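Local coordinates for protein arylamine n-acetyltransferase NAT (Mycobacterium tuberculosis, PDB 4BGF) that probably catalyses the transfer of an acetyl group from acetyl-coenzyme A to the amino nitrogen of arylamine substrates, at residues A[5-10]-A[60-65]; A[43-48]-A[264-269]; A[215-220]-A[226-231]; A[248-251]-A[256-259]. One frame throughout, in Å; residues are numbered along the deposited sequence.

Contacts 1, 2 and 4 are small, and the paired strands of contact 3 bury over three times the surface of any of them; contact 4 is the buried one, the others only partly so. Contact 3 belongs to the five-stranded antiparallel sheet and is held by backbone hydrogen bonds, a salt bridge and a water. Contacts 1, 2 and 4 set methyl groups against carbon, a carbonyl oxygen, a serine hydroxyl or the guanidinium face of Arg269, with no hydrogen bond across. Contacts 1 and 4 meet directly through the Arg64 to Asp259 salt bridge and backbone pairing of Arg65 with Asn256. Consecutive helices 242-251 and 263-270 serve contacts 4 and 2, while Leu226 of contact 3 packs on Thr248 of contact 4.

Contact 1. Residues A[5-10]-A[60-65]; sequences LTAYFD and KLVLRR
Val62 pushes its two methyl groups against Ala7 and Tyr8, joining the first helix of the chain, 5-11, to the C-terminal end of helix 54-63 within the helical N-terminal part expected of the arylamine N-acetyltransferase fold. The helices come closest at Tyr8 and Val62, whose CA atoms are 5.9 Å apart, and Val62 gives up the most surface of the three touching residues. Its branches divide the work. CG1, placed anti to the backbone N (chi1 -176°), reaches the main chain of the opposite helix and lies 3.2 Å from Ala7 O, a close carbon-oxygen approach and not a hydrogen bond. The same methyl is 4.1 Å from Ala7 CB, which points at helix 54-63 from the exposed margin of the contact.

CG2 turns to the tyrosine. It comes to the edge of the ring, near its plane, so that this methyl is not stacked on a face, and the Val62 side chain stands at about a right angle to that of Tyr8. With chi1 at 167°, the tyrosine CG lies anti to its own N, and the ring runs past the valine methyl, edge toward it, into the interior. There it packs on Leu76, Met77 and Val80 of helix 70-83, while its OH is hydrogen-bonded to His32 ND1. The phenol is therefore fixed at its far end by a polar partner, and Val62 supplies only a light apolar touch on its flank. A hydrogen bond between Leu61 O and Arg11 NE adds a polar link between the two helices close by. At the ring edge, Val62 CG2 sits 4.0 Å from Tyr8 CD1.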
loop_
_atom_site.group_PDB
_atom_site.type_symbol
_atom_site.label_atom_id
_atom_site.label_comp_id
_atom_site.label_asym_id
_atom_site.label_seq_id
_atom_site.Cartn_x
_atom_site.Cartn_y
_atom_site.Cartn_z
ATOM N N LEU A 5 4.580 0.814 19.698
ATOM C CA LEU A 5 4.251 2.017 18.950
ATOM C C LEU A 5 5.368 3.024 18.885
ATOM O O LEU A 5 5.563 3.637 17.854
ATOM C CB LEU A 5 3.033 2.709 19.528
ATOM C CG LEU A 5 1.685 2.082 19.215
ATOM C CD1 LEU A 5 0.763 2.402 20.360
ATOM C CD2 LEU A 5 1.060 2.548 17.887
ATOM N N THR A 6 6.090 3.208 19.980
ATOM C CA THR A 6 7.211 4.144 20.037
ATOM C C THR A 6 8.142 3.955 18.845
ATOM O O THR A 6 8.636 4.919 18.265
ATOM C CB THR A 6 7.984 3.893 21.309
ATOM O OG1 THR A 6 7.106 4.104 22.417
ATOM C CG2 THR A 6 9.186 4.809 21.434
ATOM N N ALA A 7 8.332 2.706 18.444
ATOM C CA ALA A 7 9.301 2.394 17.418
ATOM C C ALA A 7 8.728 2.660 16.048
ATOM O O ALA A 7 9.448 3.020 15.129
ATOM C CB ALA A 7 9.726 0.979 17.532
ATOM N N TYR A 8 7.426 2.481 15.933
ATOM C CA TYR A 8 6.716 2.710 14.691
ATOM C C TYR A 8 6.594 4.202 14.471
ATOM O O TYR A 8 6.720 4.691 13.352
ATOM C CB TYR A 8 5.329 2.051 14.755
ATOM C CG TYR A 8 4.421 2.494 13.639
ATOM C CD1 TYR A 8 4.475 1.879 12.390
ATOM C CD2 TYR A 8 3.524 3.538 13.827
ATOM C CE1 TYR A 8 3.669 2.282 11.368
ATOM C CE2 TYR A 8 2.706 3.957 12.813
ATOM C CZ TYR A 8 2.781 3.333 11.572
ATOM O OH TYR A 8 1.956 3.759 10.539
ATOM N N PHE A 9 6.362 4.942 15.548
ATOM C CA PHE A 9 6.281 6.393 15.464
ATOM C C PHE A 9 7.620 7.034 15.125
ATOM O O PHE A 9 7.651 8.017 14.403
ATOM C CB PHE A 9 5.757 6.985 16.765
ATOM C CG PHE A 9 4.293 6.753 17.000
ATOM C CD1 PHE A 9 3.422 6.448 15.965
ATOM C CD2 PHE A 9 3.790 6.833 18.287
ATOM C CE1 PHE A 9 2.074 6.237 16.205
ATOM C CE2 PHE A 9 2.446 6.626 18.541
ATOM C CZ PHE A 9 1.584 6.323 17.498
ATOM N N ASP A 10 8.721 6.481 15.625
ATOM C CA ASP A 10 10.038 7.042 15.334
ATOM C C ASP A 10 10.600 6.536 13.996
ATOM O O ASP A 10 11.573 7.072 13.494
ATOM C CB ASP A 10 11.020 6.797 16.490
ATOM C CG ASP A 10 10.783 7.738 17.688
ATOM O OD1 ASP A 10 9.743 7.594 18.379
ATOM O OD2 ASP A 10 11.644 8.616 17.942
ATOM N N LYS A 60 9.868 -6.378 10.144
ATOM C CA LYS A 60 10.252 -6.018 8.780
ATOM C C LYS A 60 10.076 -4.524 8.446
ATOM O O LYS A 60 11.019 -3.859 8.068
ATOM C CB LYS A 60 9.492 -6.862 7.757
ATOM C CG LYS A 60 9.872 -6.533 6.331
ATOM C CD LYS A 60 9.064 -7.299 5.327
ATOM C CE LYS A 60 9.497 -6.978 3.977
ATOM N NZ LYS A 60 8.814 -7.884 2.983
ATOM N N LEU A 61 8.867 -4.001 8.564
ATOM C CA LEU A 61 8.626 -2.642 8.136
ATOM C C LEU A 61 9.137 -1.608 9.117
ATOM O O LEU A 61 9.321 -0.464 8.744
ATOM C CB LEU A 61 7.146 -2.413 7.907
ATOM C CG LEU A 61 6.575 -2.823 6.552
ATOM C CD1 LEU A 61 6.790 -4.267 6.348
ATOM C CD2 LEU A 61 5.095 -2.546 6.526
ATOM N N VAL A 62 9.343 -1.978 10.375
ATOM C CA VAL A 62 9.831 -0.983 11.338
ATOM C C VAL A 62 11.286 -1.173 11.695
ATOM O O VAL A 62 12.076 -0.283 11.462
ATOM C CB VAL A 62 8.994 -0.894 12.619
ATOM C CG1 VAL A 62 9.528 0.238 13.496
ATOM C CG2 VAL A 62 7.535 -0.647 12.261
ATOM N N LEU A 63 11.636 -2.306 12.285
ATOM C CA LEU A 63 12.988 -2.479 12.734
ATOM C C LEU A 63 13.907 -2.487 11.545
ATOM O O LEU A 63 14.904 -1.768 11.524
ATOM C CB LEU A 63 13.161 -3.767 13.519
ATOM C CG LEU A 63 14.615 -4.073 13.914
ATOM C CD1 LEU A 63 15.151 -3.028 14.901
ATOM C CD2 LEU A 63 14.763 -5.473 14.483
ATOM N N ARG A 64 13.567 -3.304 10.552
ATOM C CA ARG A 64 14.508 -3.609 9.505
ATOM C C ARG A 64 14.565 -2.535 8.444
ATOM O O ARG A 64 15.383 -2.620 7.536
ATOM C CB ARG A 64 14.212 -4.963 8.885
ATOM C CG ARG A 64 14.833 -6.132 9.647
ATOM C CD ARG A 64 14.093 -7.426 9.417
ATOM N NE ARG A 64 14.143 -7.868 8.033
ATOM C CZ ARG A 64 13.320 -8.763 7.506
ATOM N NH1 ARG A 64 12.371 -9.293 8.264
ATOM N NH2 ARG A 64 13.437 -9.115 6.232
ATOM N N ARG A 65 13.711 -1.527 8.584
ATOM C CA ARG A 65 13.610 -0.424 7.626
ATOM C C ARG A 65 13.328 -0.876 6.186
ATOM O O ARG A 65 13.942 -0.390 5.240
ATOM C CB ARG A 65 14.859 0.463 7.697
ATOM C CG ARG A 65 15.030 1.184 9.057
ATOM C CD ARG A 65 16.391 1.878 9.175
ATOM N NE ARG A 65 16.425 3.146 8.430
ATOM C CZ ARG A 65 17.088 4.243 8.812
ATOM N NH1 ARG A 65 17.804 4.266 9.932
ATOM N NH2 ARG A 65 17.041 5.335 8.067
#

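Contact 2. Residues A[43-48]-A[264-269]; sequences PLLGVP and GALETR
The guanidinium of Arg269 receives Leu45 CD2 on one face, the methyl standing 3.6 Å above the plane and over its centre, while the carbonyl oxygen Leu45 O lies near the plane at the edge, with no hydrogen bond between them. Arg269 folds back to reach this position: its chain bends at chi2 (-75°) and again at chi3, bringing the flat group over the leucine, whose CD2 also meets Arg269 CB at 3.9 Å.

The second branch of Leu45 is directed elsewhere. Its CD1 lies 3.9 Å from Leu266 CD1, the two leucines crossing at about a right angle, so that one residue wedges against both Leu266 and Arg269 of helix 263-270. Leu45 itself follows helix 41-44, which ends in a Schellman motif with Gly46, at positive phi, as the C-prime residue; Val47 N and Gly46 N turn back to Asp42 O and Pro43 O. Ile260 also packs on Leu45.

No hydrogen bond or ion pair spans the two segments. The charged group is used here through its flat face, so the attachment of the C-terminal helix at this point rests on dispersion and shape, with little directional restraint.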
loop_
_atom_site.group_PDB
_atom_site.type_symbol
_atom_site.label_atom_id
_atom_site.label_comp_id
_atom_site.label_asym_id
_atom_site.label_seq_id
_atom_site.Cartn_x
_atom_site.Cartn_y
_atom_site.Cartn_z
ATOM N N PRO A 43 8.732 -11.244 -2.029
ATOM C CA PRO A 43 8.187 -12.192 -3.005
ATOM C C PRO A 43 9.001 -12.368 -4.321
ATOM O O PRO A 43 9.108 -13.478 -4.855
ATOM C CB PRO A 43 6.825 -11.584 -3.315
ATOM C CG PRO A 43 6.456 -10.859 -2.094
ATOM C CD PRO A 43 7.688 -10.355 -1.499
ATOM N N LEU A 44 9.565 -11.286 -4.842
ATOM C CA LEU A 44 10.394 -11.359 -6.046
ATOM C C LEU A 44 11.581 -12.335 -5.916
ATOM O O LEU A 44 11.835 -13.140 -6.810
ATOM C CB LEU A 44 10.917 -9.961 -6.377
ATOM C CG LEU A 44 11.522 -9.771 -7.755
ATOM C CD1 LEU A 44 10.535 -10.110 -8.861
ATOM C CD2 LEU A 44 12.010 -8.356 -7.883
ATOM N N LEU A 45 12.293 -12.256 -4.796
ATOM C CA LEU A 45 13.451 -13.099 -4.504
ATOM C C LEU A 45 13.144 -14.423 -3.816
ATOM O O LEU A 45 14.037 -15.029 -3.260
ATOM C CB LEU A 45 14.423 -12.340 -3.607
ATOM C CG LEU A 45 14.924 -10.998 -4.137
ATOM C CD1 LEU A 45 15.791 -10.329 -3.102
ATOM C CD2 LEU A 45 15.706 -11.178 -5.378
ATOM N N GLY A 46 11.892 -14.864 -3.873
ATOM C CA GLY A 46 11.479 -16.176 -3.416
ATOM C C GLY A 46 11.238 -16.322 -1.925
ATOM O O GLY A 46 11.386 -17.413 -1.367
ATOM N N VAL A 47 10.884 -15.209 -1.296
ATOM C CA VAL A 47 10.664 -15.130 0.125
ATOM C C VAL A 47 9.209 -14.784 0.367
ATOM O O VAL A 47 8.874 -13.622 0.465
ATOM C CB VAL A 47 11.556 -14.034 0.764
ATOM C CG1 VAL A 47 11.322 -13.900 2.276
ATOM C CG2 VAL A 47 13.015 -14.292 0.500
ATOM N N PRO A 48 8.337 -15.785 0.498
ATOM C CA PRO A 48 6.895 -15.475 0.591
ATOM C C PRO A 48 6.496 -14.490 1.700
ATOM O O PRO A 48 7.292 -14.092 2.535
ATOM C CB PRO A 48 6.255 -16.856 0.831
ATOM C CG PRO A 48 7.248 -17.831 0.248
ATOM C CD PRO A 48 8.592 -17.230 0.573
ATOM N N GLY A 264 25.886 -5.454 -3.366
ATOM C CA GLY A 264 26.647 -5.875 -4.536
ATOM C C GLY A 264 26.322 -7.292 -4.969
ATOM O O GLY A 264 26.709 -7.726 -6.057
ATOM N N ALA A 265 25.605 -8.004 -4.102
ATOM C CA ALA A 265 25.148 -9.360 -4.373
ATOM C C ALA A 265 23.673 -9.362 -4.766
ATOM O O ALA A 265 23.174 -10.342 -5.281
ATOM C CB ALA A 265 25.382 -10.232 -3.162
ATOM N N LEU A 266 22.990 -8.244 -4.570
ATOM C CA LEU A 266 21.585 -8.129 -4.968
ATOM C C LEU A 266 21.382 -7.619 -6.394
ATOM O O LEU A 266 20.390 -7.974 -7.033
ATOM C CB LEU A 266 20.841 -7.221 -3.995
ATOM C CG LEU A 266 19.460 -6.747 -4.450
ATOM C CD1 LEU A 266 18.498 -7.929 -4.511
ATOM C CD2 LEU A 266 18.927 -5.654 -3.540
ATOM N N GLU A 267 22.283 -6.766 -6.874
ATOM C CA GLU A 267 22.209 -6.297 -8.248
ATOM C C GLU A 267 22.116 -7.497 -9.198
ATOM O O GLU A 267 21.391 -7.444 -10.193
ATOM C CB GLU A 267 23.439 -5.481 -8.584
ATOM C CG GLU A 267 23.590 -4.296 -7.681
ATOM C CD GLU A 267 24.964 -3.674 -7.725
ATOM O OE1 GLU A 267 25.826 -4.204 -8.446
ATOM O OE2 GLU A 267 25.188 -2.658 -7.029
ATOM N N THR A 268 22.814 -8.590 -8.864
ATOM C CA THR A 268 22.921 -9.746 -9.770
ATOM C C THR A 268 21.581 -10.390 -10.021
ATOM O O THR A 268 21.290 -10.860 -11.124
ATOM C CB THR A 268 23.805 -10.876 -9.242
ATOM O OG1 THR A 268 24.984 -10.338 -8.645
ATOM C CG2 THR A 268 24.156 -11.819 -10.409
ATOM N N ARG A 269 20.784 -10.445 -8.971
ATOM C CA ARG A 269 19.465 -11.008 -9.056
ATOM C C ARG A 269 18.572 -10.141 -9.924
ATOM O O ARG A 269 17.832 -10.648 -10.760
ATOM C CB ARG A 269 18.889 -11.113 -7.661
ATOM C CG ARG A 269 19.777 -11.854 -6.674
ATOM C CD ARG A 269 19.767 -13.363 -6.890
ATOM N NE ARG A 269 18.427 -13.894 -7.071
ATOM C CZ ARG A 269 17.611 -14.252 -6.081
ATOM N NH1 ARG A 269 17.980 -14.121 -4.815
ATOM N NH2 ARG A 269 16.408 -14.734 -6.363
#

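Contact 3. Residues A[215-220]-A[226-231]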
loop_
_atom_site.group_PDB
_atom_site.type_symbol
_atom_site.label_atom_id
_atom_site.label_comp_id
_atom_site.label_asym_id
_atom_site.label_seq_id
_atom_site.Cartn_x
_atom_site.Cartn_y
_atom_site.Cartn_z
ATOM N N ASP A 215 4.371 14.876 -0.595
ATOM C CA ASP A 215 3.468 16.012 -0.615
ATOM C C ASP A 215 2.877 16.251 -2.006
ATOM O O ASP A 215 1.654 16.226 -2.190
ATOM C CB ASP A 215 4.190 17.278 -0.116
ATOM C CG ASP A 215 5.561 17.504 -0.773
ATOM O OD1 ASP A 215 6.202 16.552 -1.261
ATOM O OD2 ASP A 215 6.007 18.670 -0.788
ATOM N N ASP A 216 3.765 16.435 -2.983
ATOM C CA ASP A 216 3.389 16.898 -4.318
ATOM C C ASP A 216 3.545 15.844 -5.420
ATOM O O ASP A 216 3.398 16.164 -6.590
ATOM C CB ASP A 216 4.188 18.158 -4.699
ATOM C CG ASP A 216 5.679 17.967 -4.594
ATOM O OD1 ASP A 216 6.195 16.928 -5.042
ATOM O OD2 ASP A 216 6.347 18.880 -4.069
ATOM N N ALA A 217 3.827 14.599 -5.059
ATOM C CA ALA A 217 4.075 13.584 -6.079
ATOM C C ALA A 217 3.788 12.133 -5.653
ATOM O O ALA A 217 3.865 11.785 -4.477
ATOM C CB ALA A 217 5.517 13.715 -6.599
ATOM N N ARG A 218 3.456 11.297 -6.636
ATOM C CA ARG A 218 3.370 9.850 -6.446
ATOM C C ARG A 218 4.498 9.176 -7.236
ATOM O O ARG A 218 4.462 9.184 -8.464
ATOM C CB ARG A 218 2.015 9.331 -6.916
ATOM C CG ARG A 218 0.874 9.854 -6.094
ATOM C CD ARG A 218 -0.443 9.606 -6.772
ATOM N NE ARG A 218 -1.621 9.971 -5.976
ATOM C CZ ARG A 218 -2.145 9.243 -4.987
ATOM N NH1 ARG A 218 -1.583 8.112 -4.608
ATOM N NH2 ARG A 218 -3.223 9.659 -4.363
ATOM N N TRP A 219 5.485 8.596 -6.539
ATOM C CA TRP A 219 6.582 7.833 -7.176
ATOM C C TRP A 219 6.304 6.349 -7.391
ATOM O O TRP A 219 5.914 5.644 -6.470
ATOM C CB TRP A 219 7.851 7.925 -6.351
ATOM C CG TRP A 219 8.373 9.304 -6.228
ATOM C CD1 TRP A 219 7.841 10.317 -5.502
ATOM C CD2 TRP A 219 9.557 9.814 -6.824
ATOM N NE1 TRP A 219 8.615 11.424 -5.605
ATOM C CE2 TRP A 219 9.677 11.147 -6.423
ATOM C CE3 TRP A 219 10.526 9.268 -7.666
ATOM C CZ2 TRP A 219 10.724 11.945 -6.828
ATOM C CZ3 TRP A 219 11.546 10.043 -8.071
ATOM C CH2 TRP A 219 11.652 11.375 -7.658
ATOM N N ASN A 220 6.517 5.896 -8.625
ATOM C CA ASN A 220 6.292 4.507 -9.038
ATOM C C ASN A 220 7.504 3.961 -9.748
ATOM O O ASN A 220 8.075 4.650 -10.568
ATOM C CB ASN A 220 5.109 4.444 -9.997
ATOM C CG ASN A 220 3.902 5.233 -9.493
ATOM O OD1 ASN A 220 4.021 6.409 -9.128
ATOM N ND2 ASN A 220 2.732 4.582 -9.457
ATOM N N LEU A 226 11.280 4.092 -13.868
ATOM C CA LEU A 226 10.877 5.027 -12.846
ATOM C C LEU A 226 9.854 6.014 -13.350
ATOM O O LEU A 226 9.814 6.361 -14.535
ATOM C CB LEU A 226 12.103 5.812 -12.414
ATOM C CG LEU A 226 12.008 6.660 -11.154
ATOM C CD1 LEU A 226 11.373 5.945 -9.971
ATOM C CD2 LEU A 226 13.381 7.116 -10.754
ATOM N N ALA A 227 9.057 6.509 -12.418
ATOM C CA ALA A 227 8.015 7.477 -12.733
ATOM C C ALA A 227 7.649 8.331 -11.513
ATOM O O ALA A 227 7.682 7.877 -10.373
ATOM C CB ALA A 227 6.773 6.761 -13.319
ATOM N N VAL A 228 7.356 9.594 -11.777
ATOM C CA VAL A 228 6.845 10.508 -10.774
ATOM C C VAL A 228 5.649 11.224 -11.350
ATOM O O VAL A 228 5.777 11.979 -12.331
ATOM C CB VAL A 228 7.875 11.556 -10.362
ATOM C CG1 VAL A 228 7.476 12.197 -9.044
ATOM C CG2 VAL A 228 9.194 10.904 -10.203
ATOM N N HIS A 229 4.495 10.993 -10.722
ATOM C CA HIS A 229 3.247 11.623 -11.099
ATOM C C HIS A 229 3.099 12.858 -10.239
ATOM O O HIS A 229 3.050 12.753 -9.023
ATOM C CB HIS A 229 2.052 10.693 -10.862
ATOM C CG HIS A 229 2.057 9.424 -11.678
ATOM N ND1 HIS A 229 3.132 8.561 -11.747
ATOM C CD2 HIS A 229 1.077 8.852 -12.419
ATOM C CE1 HIS A 229 2.824 7.531 -12.518
ATOM N NE2 HIS A 229 1.580 7.681 -12.933
ATOM N N ARG A 230 3.084 14.025 -10.885
ATOM C CA ARG A 230 2.888 15.317 -10.236
ATOM C C ARG A 230 1.726 15.998 -10.919
ATOM O O ARG A 230 1.108 15.428 -11.819
ATOM C CB ARG A 230 4.093 16.220 -10.432
ATOM C CG ARG A 230 5.390 15.606 -10.130
ATOM C CD ARG A 230 6.484 16.542 -10.527
ATOM N NE ARG A 230 7.793 16.115 -10.050
ATOM C CZ ARG A 230 8.244 16.340 -8.823
ATOM N NH1 ARG A 230 7.484 16.963 -7.930
ATOM N NH2 ARG A 230 9.453 15.926 -8.487
ATOM N N ALA A 231 1.491 17.249 -10.532
ATOM C CA ALA A 231 0.408 18.065 -11.070
ATOM C C ALA A 231 0.604 18.299 -12.556
ATOM O O ALA A 231 -0.329 18.154 -13.338
ATOM C CB ALA A 231 0.352 19.388 -10.343
HETATM O O HOH W 1 2.381 18.166 -8.172
#
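His229 O accepts the Arg218 N-H at 2.8 Å, nearly straight at 166° and in the carbonyl plane, and the same oxygen is approached by Ala217 CA at 3.2 Å. The bond belongs to a beta hairpin of strands 217-222 and 225-230, neighbours in the five-stranded antiparallel sheet. His229 N answers to Arg218 O at 2.9 Å, completing a hydrogen-bonded pair, and Asn220 with Ala227 forms the next, in which the Ala227 N-H bond is weak.

Between them, Trp219 and Val228 form a non-hydrogen-bonded pair with side chains lying alongside on one face of the sheet. Val228 CG2 sits over the tryptophan six-membered ring, 3.3 Å from its centroid, a close CH-pi contact. CG1, anti to the valine N (chi1 -162°), is wedged 3.5 Å from Ala217 CB, tighter than usual. On the other face, Arg218 extends away from the hairpin to Glu152 and the carbonyl oxygens of Gly132 and Thr134.

At the open end, Arg230 NH1 makes a salt bridge of 3.2 Å with Asp216 OD1, the two flat groups turned 46° apart. Beyond it a water donates to Asp216 O and accepts from Ala231 N, each at 2.7 Å.

Contact 4. Residues A[248-251]-A[256-259]; sequences TLSE and NVAD
Ser250 and Val257 bring the two backbones nearest, CA to CA 6.1 Å, where the last turn of helix 242-251 faces the short 3-10 segment that opens at Val257. The Val257 side chain sets out toward the helix and spreads its two methyls over consecutive residues. CG2 lies 3.9 Å from Ser250 CB and equally far from Ser250 OG, touching the serine along its flank. CG1 approaches the base of the preceding side chain, 4.3 Å from Leu249 CB. This split follows from a chi1 of -72°, which puts CG1 beside the valine N and CG2 between N and the carbonyl carbon.

No hydrogen bond crosses the contact, and the fit is a loose apolar one, although Leu249 and Val257 are both buried. The polar work is done by neighbours: Leu249 is backbone-bonded to Ile255, and the 3-10 turn is closed by Asp259 N to Asn256 O at 3.0 Å. Outward from the valine, Asn256 ND2 bonds to Arg64 O, and the carboxylate of Asp259 forms salt bridges with Arg64 and Arg66, anchoring the turn to the region after helix 54-63.

The arrangement is a helix followed by a short loop and a 3-10 turn, whose first residue packs back on the helix just left, before helix 263-270 begins.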
loop_
_atom_site.group_PDB
_atom_site.type_symbol
_atom_site.label_atom_id
_atom_site.label_comp_id
_atom_site.label_asym_id
_atom_site.label_seq_id
_atom_site.Cartn_x
_atom_site.Cartn_y
_atom_site.Cartn_z
ATOM N N THR A 248 18.197 3.456 -6.783
ATOM C CA THR A 248 16.878 4.089 -6.747
ATOM C C THR A 248 16.021 3.616 -5.574
ATOM O O THR A 248 15.371 4.423 -4.921
ATOM C CB THR A 248 16.134 3.835 -8.084
ATOM O OG1 THR A 248 16.855 4.469 -9.141
ATOM C CG2 THR A 248 14.694 4.332 -8.070
ATOM N N LEU A 249 16.002 2.310 -5.331
ATOM C CA LEU A 249 15.298 1.732 -4.184
ATOM C C LEU A 249 15.875 2.226 -2.851
ATOM O O LEU A 249 15.136 2.605 -1.950
ATOM C CB LEU A 249 15.373 0.211 -4.247
ATOM C CG LEU A 249 14.670 -0.452 -5.431
ATOM C CD1 LEU A 249 15.319 -1.735 -5.779
ATOM C CD2 LEU A 249 13.274 -0.768 -5.081
ATOM N N SER A 250 17.196 2.234 -2.730
ATOM C CA SER A 250 17.839 2.725 -1.525
ATOM C C SER A 250 17.706 4.231 -1.316
ATOM O O SER A 250 17.355 4.669 -0.232
ATOM C CB SER A 250 19.317 2.370 -1.551
ATOM O OG SER A 250 19.885 2.557 -0.273
ATOM N N GLU A 251 17.973 5.003 -2.367
ATOM C CA GLU A 251 18.103 6.457 -2.315
ATOM C C GLU A 251 16.779 7.224 -2.482
ATOM O O GLU A 251 16.582 8.260 -1.851
ATOM C CB GLU A 251 19.094 6.866 -3.417
ATOM C CG GLU A 251 19.446 8.327 -3.476
ATOM C CD GLU A 251 20.472 8.642 -4.554
ATOM O OE1 GLU A 251 20.839 7.713 -5.307
ATOM O OE2 GLU A 251 20.902 9.815 -4.640
ATOM N N ASN A 256 15.954 -0.263 2.974
ATOM C CA ASN A 256 17.193 -0.835 3.485
ATOM C C ASN A 256 17.563 -2.111 2.713
ATOM O O ASN A 256 17.311 -3.234 3.126
ATOM C CB ASN A 256 17.072 -1.093 4.976
ATOM C CG ASN A 256 18.391 -1.274 5.628
ATOM O OD1 ASN A 256 19.417 -0.872 5.101
ATOM N ND2 ASN A 256 18.374 -1.827 6.818
ATOM N N VAL A 257 18.157 -1.893 1.557
ATOM C CA VAL A 257 18.559 -2.969 0.677
ATOM C C VAL A 257 19.676 -3.834 1.234
ATOM O O VAL A 257 19.943 -4.903 0.710
ATOM C CB VAL A 257 19.003 -2.414 -0.668
ATOM C CG1 VAL A 257 17.787 -1.910 -1.435
ATOM C CG2 VAL A 257 20.071 -1.340 -0.487
ATOM N N ALA A 258 20.339 -3.382 2.285
ATOM C CA ALA A 258 21.377 -4.192 2.895
ATOM C C ALA A 258 20.743 -5.320 3.698
ATOM O O ALA A 258 21.385 -6.315 4.010
ATOM C CB ALA A 258 22.214 -3.355 3.778
ATOM N N ASP A 259 19.473 -5.169 4.041
ATOM C CA ASP A 259 18.768 -6.227 4.751
ATOM C C ASP A 259 18.467 -7.426 3.857
ATOM O O ASP A 259 18.058 -8.471 4.343
ATOM C CB ASP A 259 17.492 -5.690 5.382
ATOM C CG ASP A 259 16.648 -6.765 5.965
ATOM O OD1 ASP A 259 16.899 -7.148 7.108
ATOM O OD2 ASP A 259 15.744 -7.240 5.278
#